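Local coordinates for protein MucR Phosphodiesterase (Pseudomonas aeruginosa, PDB 5M1T) that belongs to the EAL-domain phosphodiesterases and holds two magnesium ions beside a bound C2E molecule in one pocket, at residues 51-56 against 60-65; 185-190 against 241-246. All blocks are in the same frame, centred on the assembly; numbering follows the deposited sequence.

Contact 1. Residues 51-56 against 60-65; sequences QPKVLA and PMIGVE. With MG (magnesium ion), chain D; C2E (9,9'-[(2R,3R,3aS,5S,7aR,9R,10R,10aS,12S,14aR)-3,5,10,12-tetrahydroxy-5,12-dioxidooctahydro-2H,7H-difuro[3,2-d:3',2'-j][1,3,7,9,2,8]tetraoxadiphosphacyclododecine-2,9-diyl]bis(2-amino-1,9-dihydro-6H-purin-6-one)), chain C.
Gln51 and Glu65 form an antiparallel hydrogen-bonded pair, Gln51 N to Glu65 O and Glu65 N to Gln51 O, both 2.9 Å; from there 51-55 runs out to the turn and 61-65 returns from it. The close packing lies on the face that carries Pro52, Val54, Met61 and Val64. With chi1 at 175° Met61 swings CG away from its own N, and the chain, extended beyond, carries CE to 3.7 Å from Pro52 CB. Leu276 of helix 273-276 packs on Pro52, Met61 and Val64 from the same side. Midway, a beta bulge sets both Ile62 and Gly63 against Lys53: Ile62 N bonds to Lys53 O, while Lys53 N reaches Gly63 O from well above the carbonyl plane. The turn end is more open to solvent, though not slack: Leu55 N makes a straight bond (175°) to Pro60 O, and Leu55 CG meets Ile62 CG2 at 3.6 Å, the two side chains lying nearly perpendicular. At the far end Glu65 OE2 binds magnesium at 2.2 Å; OE1 is held by Lys207 and Gln263. This is the beta hairpin that opens the EAL barrel, with Glu65 the glutamate of the signature that names the family.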
ATOM      1  N   GLN A  51      15.954 -20.688  -2.776  1.00 23.29           N
ATOM      2  CA  GLN A  51      17.143 -20.880  -1.948  1.00 23.53           C
ATOM      3  C   GLN A  51      16.809 -21.483  -0.570  1.00 23.00           C
ATOM      4  O   GLN A  51      15.975 -20.962   0.162  1.00 22.41           O
ATOM      5  CB  GLN A  51      17.906 -19.588  -1.772  1.00 23.30           C
ATOM      6  CG  GLN A  51      19.313 -19.894  -1.271  1.00 23.92           C
ATOM      7  CD  GLN A  51      20.115 -18.671  -0.951  1.00 23.69           C
ATOM      8  OE1 GLN A  51      19.557 -17.596  -0.713  1.00 22.92           O
ATOM      9  NE2 GLN A  51      21.445 -18.825  -0.967  1.00 24.22           N
ATOM     10  N   PRO A  52      17.447 -22.604  -0.229  1.00 23.52           N
ATOM     11  CA  PRO A  52      17.231 -23.262   1.061  1.00 23.90           C
ATOM     12  C   PRO A  52      17.503 -22.377   2.248  1.00 24.26           C
ATOM     13  O   PRO A  52      18.490 -21.613   2.217  1.00 24.07           O
ATOM     14  CB  PRO A  52      18.269 -24.383   1.068  1.00 24.15           C
ATOM     15  CG  PRO A  52      18.673 -24.609  -0.344  1.00 24.11           C
ATOM     16  CD  PRO A  52      18.413 -23.327  -1.079  1.00 24.17           C
ATOM     17  N   LYS A  53      16.642 -22.428   3.262  1.00 25.39           N
ATOM     18  CA  LYS A  53      16.971 -21.839   4.563  1.00 27.63           C
ATOM     19  C   LYS A  53      17.145 -23.066   5.449  1.00 28.07           C
ATOM     20  O   LYS A  53      16.333 -23.990   5.395  1.00 27.89           O
ATOM     21  CB  LYS A  53      15.873 -20.940   5.150  1.00 29.03           C
ATOM     22  CG  LYS A  53      15.355 -19.844   4.214  1.00 31.63           C
ATOM     23  CD  LYS A  53      13.975 -19.309   4.636  1.00 33.52           C
ATOM     24  CE  LYS A  53      13.910 -19.036   6.136  1.00 34.60           C
ATOM     25  NZ  LYS A  53      12.500 -18.746   6.525  1.00 36.14           N
ATOM     26  N   VAL A  54      18.194 -23.064   6.251  1.00 28.42           N
ATOM     27  CA  VAL A  54      18.628 -24.273   6.965  1.00 29.87           C
ATOM     28  C   VAL A  54      18.831 -23.956   8.435  1.00 29.29           C
ATOM     29  O   VAL A  54      19.356 -22.891   8.737  1.00 28.10           O
ATOM     30  CB  VAL A  54      19.943 -24.742   6.310  1.00 31.30           C
ATOM     31  CG1 VAL A  54      20.703 -25.700   7.160  1.00 33.74           C
ATOM     32  CG2 VAL A  54      19.633 -25.409   4.988  1.00 31.94           C
ATOM     33  N   LEU A  55      18.429 -24.858   9.347  1.00 30.31           N
ATOM     34  CA  LEU A  55      18.764 -24.676  10.768  1.00 31.93           C
ATOM     35  C   LEU A  55      20.283 -24.686  10.936  1.00 30.54           C
ATOM     36  O   LEU A  55      20.993 -25.390  10.232  1.00 28.98           O
ATOM     37  CB  LEU A  55      18.080 -25.684  11.717  1.00 34.19           C
ATOM     38  CG  LEU A  55      16.550 -25.484  11.958  1.00 35.76           C
ATOM     39  CD1 LEU A  55      16.058 -26.307  13.149  1.00 37.30           C
ATOM     40  CD2 LEU A  55      16.081 -24.032  12.130  1.00 34.98           C
ATOM     41  N   ALA A  56      20.764 -23.811  11.799  1.00 30.23           N
ATOM     42  CA  ALA A  56      22.192 -23.608  11.978  1.00 30.33           C
ATOM     43  C   ALA A  56      22.777 -24.752  12.820  1.00 30.97           C
ATOM     44  O   ALA A  56      22.181 -25.135  13.809  1.00 31.27           O
ATOM     45  CB  ALA A  56      22.412 -22.291  12.684  1.00 29.91           C
ATOM     46  N   PRO A  60      18.375 -29.466   9.586  1.00 40.69           N
ATOM     47  CA  PRO A  60      17.451 -29.644   8.470  1.00 40.33           C
ATOM     48  C   PRO A  60      17.071 -28.315   7.782  1.00 39.48           C
ATOM     49  O   PRO A  60      16.988 -27.245   8.404  1.00 37.36           O
ATOM     50  CB  PRO A  60      16.210 -30.262   9.121  1.00 40.13           C
ATOM     51  CG  PRO A  60      16.223 -29.720  10.504  1.00 40.66           C
ATOM     52  CD  PRO A  60      17.684 -29.503  10.879  1.00 41.34           C
ATOM     53  N   MET A  61      16.879 -28.426   6.476  1.00 38.63           N
ATOM     54  CA  MET A  61      16.241 -27.430   5.662  1.00 36.46           C
ATOM     55  C   MET A  61      14.852 -27.214   6.241  1.00 34.84           C
ATOM     56  O   MET A  61      14.122 -28.177   6.451  1.00 34.30           O
ATOM     57  CB  MET A  61      16.186 -27.989   4.249  1.00 36.93           C
ATOM     58  CG  MET A  61      15.448 -27.149   3.247  1.00 38.27           C
ATOM     59  SD  MET A  61      15.896 -27.606   1.556  1.00 39.69           S
ATOM     60  CE  MET A  61      15.082 -26.259   0.757  1.00 38.36           C
ATOM     61  N   ILE A  62      14.521 -25.958   6.554  1.00 32.98           N
ATOM     62  CA  ILE A  62      13.191 -25.589   7.085  1.00 32.10           C
ATOM     63  C   ILE A  62      12.318 -24.836   6.073  1.00 30.41           C
ATOM     64  O   ILE A  62      11.232 -24.383   6.412  1.00 30.55           O
ATOM     65  CB  ILE A  62      13.305 -24.702   8.334  1.00 32.24           C
ATOM     66  CG1 ILE A  62      14.129 -23.437   8.030  1.00 32.26           C
ATOM     67  CG2 ILE A  62      13.908 -25.497   9.484  1.00 33.24           C
ATOM     68  CD1 ILE A  62      14.091 -22.395   9.123  1.00 32.59           C
ATOM     69  N   GLY A  63      12.804 -24.680   4.846  1.00 29.54           N
ATOM     70  CA  GLY A  63      12.055 -24.005   3.789  1.00 28.19           C
ATOM     71  C   GLY A  63      12.928 -23.411   2.704  1.00 26.76           C
ATOM     72  O   GLY A  63      14.125 -23.712   2.625  1.00 26.73           O
ATOM     73  N   VAL A  64      12.327 -22.552   1.881  1.00 24.71           N
ATOM     74  CA  VAL A  64      13.066 -21.836   0.876  1.00 24.43           C
ATOM     75  C   VAL A  64      12.615 -20.383   0.766  1.00 23.74           C
ATOM     76  O   VAL A  64      11.507 -20.046   1.167  1.00 23.43           O
ATOM     77  CB  VAL A  64      12.930 -22.493  -0.524  1.00 25.13           C
ATOM     78  CG1 VAL A  64      13.521 -23.890  -0.507  1.00 25.83           C
ATOM     79  CG2 VAL A  64      11.489 -22.542  -0.995  1.00 24.79           C
ATOM     80  N   GLU A  65      13.477 -19.536   0.210  1.00 22.39           N
ATOM     81  CA  GLU A  65      13.053 -18.236  -0.269  1.00 22.01           C
ATOM     82  C   GLU A  65      12.870 -18.301  -1.791  1.00 21.73           C
ATOM     83  O   GLU A  65      13.766 -18.739  -2.497  1.00 21.74           O
ATOM     84  CB  GLU A  65      14.082 -17.149   0.095  1.00 21.58           C
ATOM     85  CG  GLU A  65      13.649 -15.768  -0.339  1.00 21.55           C
ATOM     86  CD  GLU A  65      14.601 -14.637   0.101  1.00 21.16           C
ATOM     87  OE1 GLU A  65      15.651 -14.923   0.725  1.00 21.18           O
ATOM     88  OE2 GLU A  65      14.278 -13.463  -0.178  1.00 19.76           O
TER
HETATM   89 MG    MG D 702      14.123 -11.571   0.926  1.00 13.87          MG
HETATM   90  P1  C2E C 701      16.734 -10.439  -0.914  1.00 22.24           P
HETATM   91  O2P C2E C 701      15.309 -10.538  -0.448  1.00 20.84           O
HETATM   92  O1P C2E C 701      17.721  -9.943   0.123  1.00 23.32           O
HETATM   93  O5' C2E C 701      17.162 -11.887  -1.427  1.00 22.29           O
HETATM   94  C5' C2E C 701      18.427 -12.425  -1.109  1.00 23.46           C
HETATM   95  C4' C2E C 701      19.439 -12.111  -2.186  1.00 24.20           C
HETATM   96  O4' C2E C 701      20.739 -12.513  -1.714  1.00 24.39           O
HETATM   97  C3' C2E C 701      19.191 -12.892  -3.465  1.00 24.54           C
HETATM   98  O3' C2E C 701      19.625 -12.105  -4.574  1.00 24.24           O
HETATM   99  C2' C2E C 701      20.093 -14.100  -3.339  1.00 24.90           C
HETATM  100  O2' C2E C 701      20.469 -14.659  -4.598  1.00 24.85           O
HETATM  101  C1' C2E C 701      21.283 -13.453  -2.643  1.00 25.52           C
HETATM  102  N9  C2E C 701      22.130 -14.395  -1.913  1.00 26.89           N
HETATM  103  C8  C2E C 701      21.729 -15.420  -1.145  1.00 28.42           C
HETATM  104  N7  C2E C 701      22.800 -16.059  -0.625  1.00 28.63           N
HETATM  105  C5  C2E C 701      23.899 -15.424  -1.056  1.00 27.16           C
HETATM  106  C6  C2E C 701      25.346 -15.581  -0.878  1.00 27.17           C
HETATM  107  O6  C2E C 701      25.792 -16.497  -0.151  1.00 26.62           O
HETATM  108  N1  C2E C 701      26.144 -14.706  -1.511  1.00 27.66           N
HETATM  109  C2  C2E C 701      25.660 -13.715  -2.294  1.00 27.78           C
HETATM  110  N2  C2E C 701      26.514 -12.867  -2.912  1.00 28.62           N
HETATM  111  N3  C2E C 701      24.345 -13.511  -2.489  1.00 27.41           N
HETATM  112  C4  C2E C 701      23.448 -14.330  -1.908  1.00 27.29           C
HETATM  113  P11 C2E C 701      18.699 -11.947  -5.878  1.00 24.35           P
HETATM  114  O21 C2E C 701      18.088 -13.300  -6.202  1.00 25.26           O
HETATM  115  O11 C2E C 701      19.546 -11.475  -7.011  1.00 23.75           O
HETATM  116  O5A C2E C 701      17.539 -10.912  -5.504  1.00 23.76           O
HETATM  117  C5A C2E C 701      17.905  -9.585  -5.115  1.00 23.16           C
HETATM  118  C4A C2E C 701      16.709  -8.886  -4.505  1.00 22.66           C
HETATM  119  O4A C2E C 701      15.624  -8.848  -5.426  1.00 22.85           O
HETATM  120  C3A C2E C 701      16.138  -9.623  -3.322  1.00 22.98           C
HETATM  121  O3A C2E C 701      16.867  -9.388  -2.130  1.00 23.46           O
HETATM  122  C2A C2E C 701      14.729  -9.094  -3.255  1.00 22.75           C
HETATM  123  O2A C2E C 701      14.680  -7.818  -2.633  1.00 23.97           O
HETATM  124  C1A C2E C 701      14.384  -8.910  -4.712  1.00 22.88           C
HETATM  125  N91 C2E C 701      13.534 -10.038  -5.189  1.00 23.00           N
HETATM  126  C81 C2E C 701      13.912 -11.254  -5.636  1.00 22.66           C
HETATM  127  N71 C2E C 701      12.830 -11.987  -6.012  1.00 22.34           N
HETATM  128  C51 C2E C 701      11.749 -11.217  -5.796  1.00 22.03           C
HETATM  129  C61 C2E C 701      10.291 -11.356  -5.960  1.00 22.16           C
HETATM  130  O61 C2E C 701       9.803 -12.422  -6.393  1.00 22.02           O
HETATM  131  N11 C2E C 701       9.518 -10.311  -5.615  1.00 22.23           N
HETATM  132  C21 C2E C 701      10.041  -9.165  -5.127  1.00 22.82           C
HETATM  133  N21 C2E C 701       9.219  -8.153  -4.799  1.00 24.19           N
HETATM  134  N31 C2E C 701      11.363  -8.963  -4.947  1.00 22.31           N
HETATM  135  C41 C2E C 701      12.225  -9.949  -5.254  1.00 22.18           C
HETATM  136  O   HOH W   1      15.962 -12.490   1.604  1.00 24.74           O

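Contact 2. Residues 185-190 against 241-246; sequences IDDFGT and VAEGVE. With MG (magnesium ion), chain E; MG (magnesium ion), chain D; C2E (9,9'-[(2R,3R,3aS,5S,7aR,9R,10R,10aS,12S,14aR)-3,5,10,12-tetrahydroxy-5,12-dioxidooctahydro-2H,7H-difuro[3,2-d:3',2'-j][1,3,7,9,2,8]tetraoxadiphosphacyclododecine-2,9-diyl]bis(2-amino-1,9-dihydro-6H-purin-6-one)), chain C.
Asp186, Asp187 and Glu243 converge on one magnesium ion, that of chain E, which supplies the link between the two segments; no hydrogen bond joins them directly. Glu243, its CG opposite the backbone N (chi1 157°) and its chain extended beyond, grips the ion with both carboxylate oxygens, OE1 and OE2 each 2.5 Å from the metal, whereas Asp187 gives OD1 alone at 2.4 Å. Asp186 bridges: its OD1 lies 2.2 Å from this ion and its OD2 2.2 Å from the second magnesium, of chain D. C2E O1P and water 2 complete the six ligands of the first ion. The two aspartates open the DDFGTG signature of EAL domains, carried on barrel strand 182-188, where the chain turns a corner at Asp187; Glu243 reaches in from strand 239-243. One layer out, Asp187 N donates to Asp186 OD1 at 2.8 Å from above the carboxylate plane, a bent bond (137°) added to the two metal bonds that already hold the group's rotation. A type II turn from Asp187 to Thr190 follows, with Gly189 at its third position; Asp187 O takes both Thr190 N and Thr190 OG1, the hydroxyl at 2.7 Å in the carbonyl plane. Glu159 OE1 accepts from Gly189 N.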
ATOM      1  N   ILE A 185      10.834  -9.766   8.580  1.00 25.14           N
ATOM      2  CA  ILE A 185      11.415  -8.447   8.276  1.00 24.26           C
ATOM      3  C   ILE A 185      12.786  -8.632   7.629  1.00 23.88           C
ATOM      4  O   ILE A 185      13.751  -9.041   8.272  1.00 23.59           O
ATOM      5  CB  ILE A 185      11.571  -7.576   9.523  1.00 24.97           C
ATOM      6  CG1 ILE A 185      10.275  -7.483  10.314  1.00 25.56           C
ATOM      7  CG2 ILE A 185      12.052  -6.172   9.163  1.00 25.13           C
ATOM      8  CD1 ILE A 185       9.089  -6.899   9.590  1.00 26.12           C
ATOM      9  N   ASP A 186      12.860  -8.305   6.355  1.00 23.31           N
ATOM     10  CA  ASP A 186      14.002  -8.608   5.516  1.00 24.38           C
ATOM     11  C   ASP A 186      15.075  -7.477   5.558  1.00 24.28           C
ATOM     12  O   ASP A 186      14.804  -6.356   6.018  1.00 23.53           O
ATOM     13  CB  ASP A 186      13.472  -8.734   4.070  1.00 25.20           C
ATOM     14  CG  ASP A 186      14.379  -9.536   3.164  1.00 26.36           C
ATOM     15  OD1 ASP A 186      15.485  -9.996   3.605  1.00 26.50           O
ATOM     16  OD2 ASP A 186      13.942  -9.699   2.001  1.00 26.27           O
ATOM     17  N   ASP A 187      16.258  -7.760   5.036  1.00 24.07           N
ATOM     18  CA  ASP A 187      17.338  -6.756   4.953  1.00 24.81           C
ATOM     19  C   ASP A 187      17.544  -5.980   6.258  1.00 24.49           C
ATOM     20  O   ASP A 187      17.796  -4.768   6.263  1.00 23.98           O
ATOM     21  CB  ASP A 187      17.093  -5.768   3.806  1.00 25.86           C
ATOM     22  CG  ASP A 187      17.061  -6.446   2.429  1.00 27.14           C
ATOM     23  OD1 ASP A 187      17.407  -7.657   2.291  1.00 27.85           O
ATOM     24  OD2 ASP A 187      16.678  -5.729   1.479  1.00 27.80           O
ATOM     25  N   PHE A 188      17.438  -6.683   7.374  1.00 24.14           N
ATOM     26  CA  PHE A 188      17.457  -6.019   8.658  1.00 24.27           C
ATOM     27  C   PHE A 188      18.866  -5.480   8.946  1.00 24.23           C
ATOM     28  O   PHE A 188      19.880  -6.109   8.651  1.00 23.70           O
ATOM     29  CB  PHE A 188      16.939  -6.924   9.770  1.00 24.41           C
ATOM     30  CG  PHE A 188      16.572  -6.186  11.005  1.00 24.77           C
ATOM     31  CD1 PHE A 188      15.324  -5.611  11.129  1.00 24.88           C
ATOM     32  CD2 PHE A 188      17.498  -6.015  12.038  1.00 24.90           C
ATOM     33  CE1 PHE A 188      14.973  -4.894  12.260  1.00 24.80           C
ATOM     34  CE2 PHE A 188      17.148  -5.309  13.179  1.00 24.81           C
ATOM     35  CZ  PHE A 188      15.880  -4.742  13.284  1.00 24.83           C
ATOM     36  N   GLY A 189      18.901  -4.250   9.435  1.00 24.94           N
ATOM     37  CA  GLY A 189      20.145  -3.570   9.723  1.00 25.50           C
ATOM     38  C   GLY A 189      20.351  -2.447   8.730  1.00 26.03           C
ATOM     39  O   GLY A 189      21.111  -1.516   9.013  1.00 27.38           O
ATOM     40  N   THR A 190      19.667  -2.517   7.588  1.00 25.70           N
ATOM     41  CA  THR A 190      19.781  -1.493   6.541  1.00 26.17           C
ATOM     42  C   THR A 190      18.846  -0.287   6.680  1.00 26.37           C
ATOM     43  O   THR A 190      19.039   0.711   6.001  1.00 26.50           O
ATOM     44  CB  THR A 190      19.561  -2.071   5.127  1.00 25.54           C
ATOM     45  OG1 THR A 190      18.206  -2.482   4.980  1.00 25.61           O
ATOM     46  CG2 THR A 190      20.476  -3.240   4.886  1.00 25.74           C
ATOM     47  N   VAL A 241      17.461 -15.139  10.964  1.00 25.42           N
ATOM     48  CA  VAL A 241      18.038 -15.788   9.811  1.00 24.70           C
ATOM     49  C   VAL A 241      19.261 -14.996   9.394  1.00 24.31           C
ATOM     50  O   VAL A 241      19.177 -13.757   9.166  1.00 24.14           O
ATOM     51  CB  VAL A 241      17.050 -15.820   8.625  1.00 24.31           C
ATOM     52  CG1 VAL A 241      17.644 -16.598   7.457  1.00 24.47           C
ATOM     53  CG2 VAL A 241      15.723 -16.442   9.011  1.00 24.79           C
ATOM     54  N   ALA A 242      20.390 -15.681   9.259  1.00 24.37           N
ATOM     55  CA  ALA A 242      21.561 -15.034   8.681  1.00 25.74           C
ATOM     56  C   ALA A 242      21.569 -15.331   7.203  1.00 26.15           C
ATOM     57  O   ALA A 242      21.455 -16.482   6.803  1.00 27.99           O
ATOM     58  CB  ALA A 242      22.846 -15.509   9.311  1.00 25.98           C
ATOM     59  N   GLU A 243      21.731 -14.299   6.401  1.00 26.69           N
ATOM     60  CA  GLU A 243      21.649 -14.401   4.943  1.00 28.57           C
ATOM     61  C   GLU A 243      23.004 -14.042   4.327  1.00 27.65           C
ATOM     62  O   GLU A 243      23.718 -13.215   4.851  1.00 28.27           O
ATOM     63  CB  GLU A 243      20.485 -13.506   4.470  1.00 29.94           C
ATOM     64  CG  GLU A 243      20.525 -13.028   3.055  1.00 32.43           C
ATOM     65  CD  GLU A 243      19.459 -11.963   2.797  1.00 33.63           C
ATOM     66  OE1 GLU A 243      19.833 -10.749   2.606  1.00 33.13           O
ATOM     67  OE2 GLU A 243      18.268 -12.353   2.833  1.00 32.99           O
ATOM     68  N   GLY A 244      23.382 -14.698   3.234  1.00 26.63           N
ATOM     69  CA  GLY A 244      24.653 -14.427   2.574  1.00 25.75           C
ATOM     70  C   GLY A 244      25.822 -15.251   3.109  1.00 25.68           C
ATOM     71  O   GLY A 244      26.973 -14.849   2.965  1.00 26.94           O
ATOM     72  N   VAL A 245      25.548 -16.397   3.715  1.00 24.41           N
ATOM     73  CA  VAL A 245      26.610 -17.207   4.295  1.00 23.56           C
ATOM     74  C   VAL A 245      27.359 -17.892   3.177  1.00 23.16           C
ATOM     75  O   VAL A 245      26.809 -18.775   2.498  1.00 22.35           O
ATOM     76  CB  VAL A 245      26.028 -18.253   5.274  1.00 23.39           C
ATOM     77  CG1 VAL A 245      27.119 -19.138   5.886  1.00 23.43           C
ATOM     78  CG2 VAL A 245      25.243 -17.540   6.379  1.00 23.33           C
ATOM     79  N   GLU A 246      28.605 -17.474   2.988  1.00 23.31           N
ATOM     80  CA  GLU A 246      29.472 -18.017   1.948  1.00 23.98           C
ATOM     81  C   GLU A 246      30.662 -18.832   2.428  1.00 24.32           C
ATOM     82  O   GLU A 246      31.209 -19.579   1.652  1.00 25.12           O
ATOM     83  CB  GLU A 246      30.019 -16.880   1.085  1.00 24.41           C
ATOM     84  CG  GLU A 246      28.930 -16.090   0.390  1.00 24.74           C
ATOM     85  CD  GLU A 246      29.425 -14.919  -0.437  1.00 25.19           C
ATOM     86  OE1 GLU A 246      30.518 -14.363  -0.128  1.00 25.16           O
ATOM     87  OE2 GLU A 246      28.677 -14.553  -1.383  1.00 25.35           O
TER
HETATM   88 MG    MG E 703      17.454  -9.998   2.535  1.00 26.36          MG
HETATM   89 MG    MG D 702      14.123 -11.571   0.926  1.00 13.87          MG
HETATM   90  P1  C2E C 701      16.734 -10.439  -0.914  1.00 22.24           P
HETATM   91  O2P C2E C 701      15.309 -10.538  -0.448  1.00 20.84           O
HETATM   92  O1P C2E C 701      17.721  -9.943   0.123  1.00 23.32           O
HETATM   93  O5' C2E C 701      17.162 -11.887  -1.427  1.00 22.29           O
HETATM   94  C5' C2E C 701      18.427 -12.425  -1.109  1.00 23.46           C
HETATM   95  C4' C2E C 701      19.439 -12.111  -2.186  1.00 24.20           C
HETATM   96  O4' C2E C 701      20.739 -12.513  -1.714  1.00 24.39           O
HETATM   97  C3' C2E C 701      19.191 -12.892  -3.465  1.00 24.54           C
HETATM   98  O3' C2E C 701      19.625 -12.105  -4.574  1.00 24.24           O
HETATM   99  C2' C2E C 701      20.093 -14.100  -3.339  1.00 24.90           C
HETATM  100  O2' C2E C 701      20.469 -14.659  -4.598  1.00 24.85           O
HETATM  101  C1' C2E C 701      21.283 -13.453  -2.643  1.00 25.52           C
HETATM  102  N9  C2E C 701      22.130 -14.395  -1.913  1.00 26.89           N
HETATM  103  C8  C2E C 701      21.729 -15.420  -1.145  1.00 28.42           C
HETATM  104  N7  C2E C 701      22.800 -16.059  -0.625  1.00 28.63           N
HETATM  105  C5  C2E C 701      23.899 -15.424  -1.056  1.00 27.16           C
HETATM  106  C6  C2E C 701      25.346 -15.581  -0.878  1.00 27.17           C
HETATM  107  O6  C2E C 701      25.792 -16.497  -0.151  1.00 26.62           O
HETATM  108  N1  C2E C 701      26.144 -14.706  -1.511  1.00 27.66           N
HETATM  109  C2  C2E C 701      25.660 -13.715  -2.294  1.00 27.78           C
HETATM  110  N2  C2E C 701      26.514 -12.867  -2.912  1.00 28.62           N
HETATM  111  N3  C2E C 701      24.345 -13.511  -2.489  1.00 27.41           N
HETATM  112  C4  C2E C 701      23.448 -14.330  -1.908  1.00 27.29           C
HETATM  113  P11 C2E C 701      18.699 -11.947  -5.878  1.00 24.35           P
HETATM  114  O21 C2E C 701      18.088 -13.300  -6.202  1.00 25.26           O
HETATM  115  O11 C2E C 701      19.546 -11.475  -7.011  1.00 23.75           O
HETATM  116  O5A C2E C 701      17.539 -10.912  -5.504  1.00 23.76           O
HETATM  117  C5A C2E C 701      17.905  -9.585  -5.115  1.00 23.16           C
HETATM  118  C4A C2E C 701      16.709  -8.886  -4.505  1.00 22.66           C
HETATM  119  O4A C2E C 701      15.624  -8.848  -5.426  1.00 22.85           O
HETATM  120  C3A C2E C 701      16.138  -9.623  -3.322  1.00 22.98           C
HETATM  121  O3A C2E C 701      16.867  -9.388  -2.130  1.00 23.46           O
HETATM  122  C2A C2E C 701      14.729  -9.094  -3.255  1.00 22.75           C
HETATM  123  O2A C2E C 701      14.680  -7.818  -2.633  1.00 23.97           O
HETATM  124  C1A C2E C 701      14.384  -8.910  -4.712  1.00 22.88           C
HETATM  125  N91 C2E C 701      13.534 -10.038  -5.189  1.00 23.00           N
HETATM  126  C81 C2E C 701      13.912 -11.254  -5.636  1.00 22.66           C
HETATM  127  N71 C2E C 701      12.830 -11.987  -6.012  1.00 22.34           N
HETATM  128  C51 C2E C 701      11.749 -11.217  -5.796  1.00 22.03           C
HETATM  129  C61 C2E C 701      10.291 -11.356  -5.960  1.00 22.16           C
HETATM  130  O61 C2E C 701       9.803 -12.422  -6.393  1.00 22.02           O
HETATM  131  N11 C2E C 701       9.518 -10.311  -5.615  1.00 22.23           N
HETATM  132  C21 C2E C 701      10.041  -9.165  -5.127  1.00 22.82           C
HETATM  133  N21 C2E C 701       9.219  -8.153  -4.799  1.00 24.19           N
HETATM  134  N31 C2E C 701      11.363  -8.963  -4.947  1.00 22.31           N
HETATM  135  C41 C2E C 701      12.225  -9.949  -5.254  1.00 22.18           C
HETATM  136  O   HOH W   1      15.962 -12.490   1.604  1.00 24.74           O
HETATM  137  O   HOH W   2      19.187  -8.707   2.053  1.00 14.89           O

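How the contacts relate
The centres of contacts 1 and 2 lie about 14 Å apart, yet both belong to the one barrel sheet and reach the same pocket. Asp186 and Glu65 share the magnesium of chain D with Asn124 and Glu156, and the two ions are 4.0 Å apart, measured between the magnesium atoms of chains D and E. Water 1, a ligand of the chain D ion, sits 2.6 Å from both Glu65 OE1 and Glu243 OE2, oxygens themselves 4.2 Å apart. On C2E, one guanine is met from both contacts: Gln51 NE2 approaches N7 to 3.1 Å, and Glu246 OE2 accepts from N1. Farther from the ligand, Lys53 CE packs on Val241 CG2 at 4.3 Å.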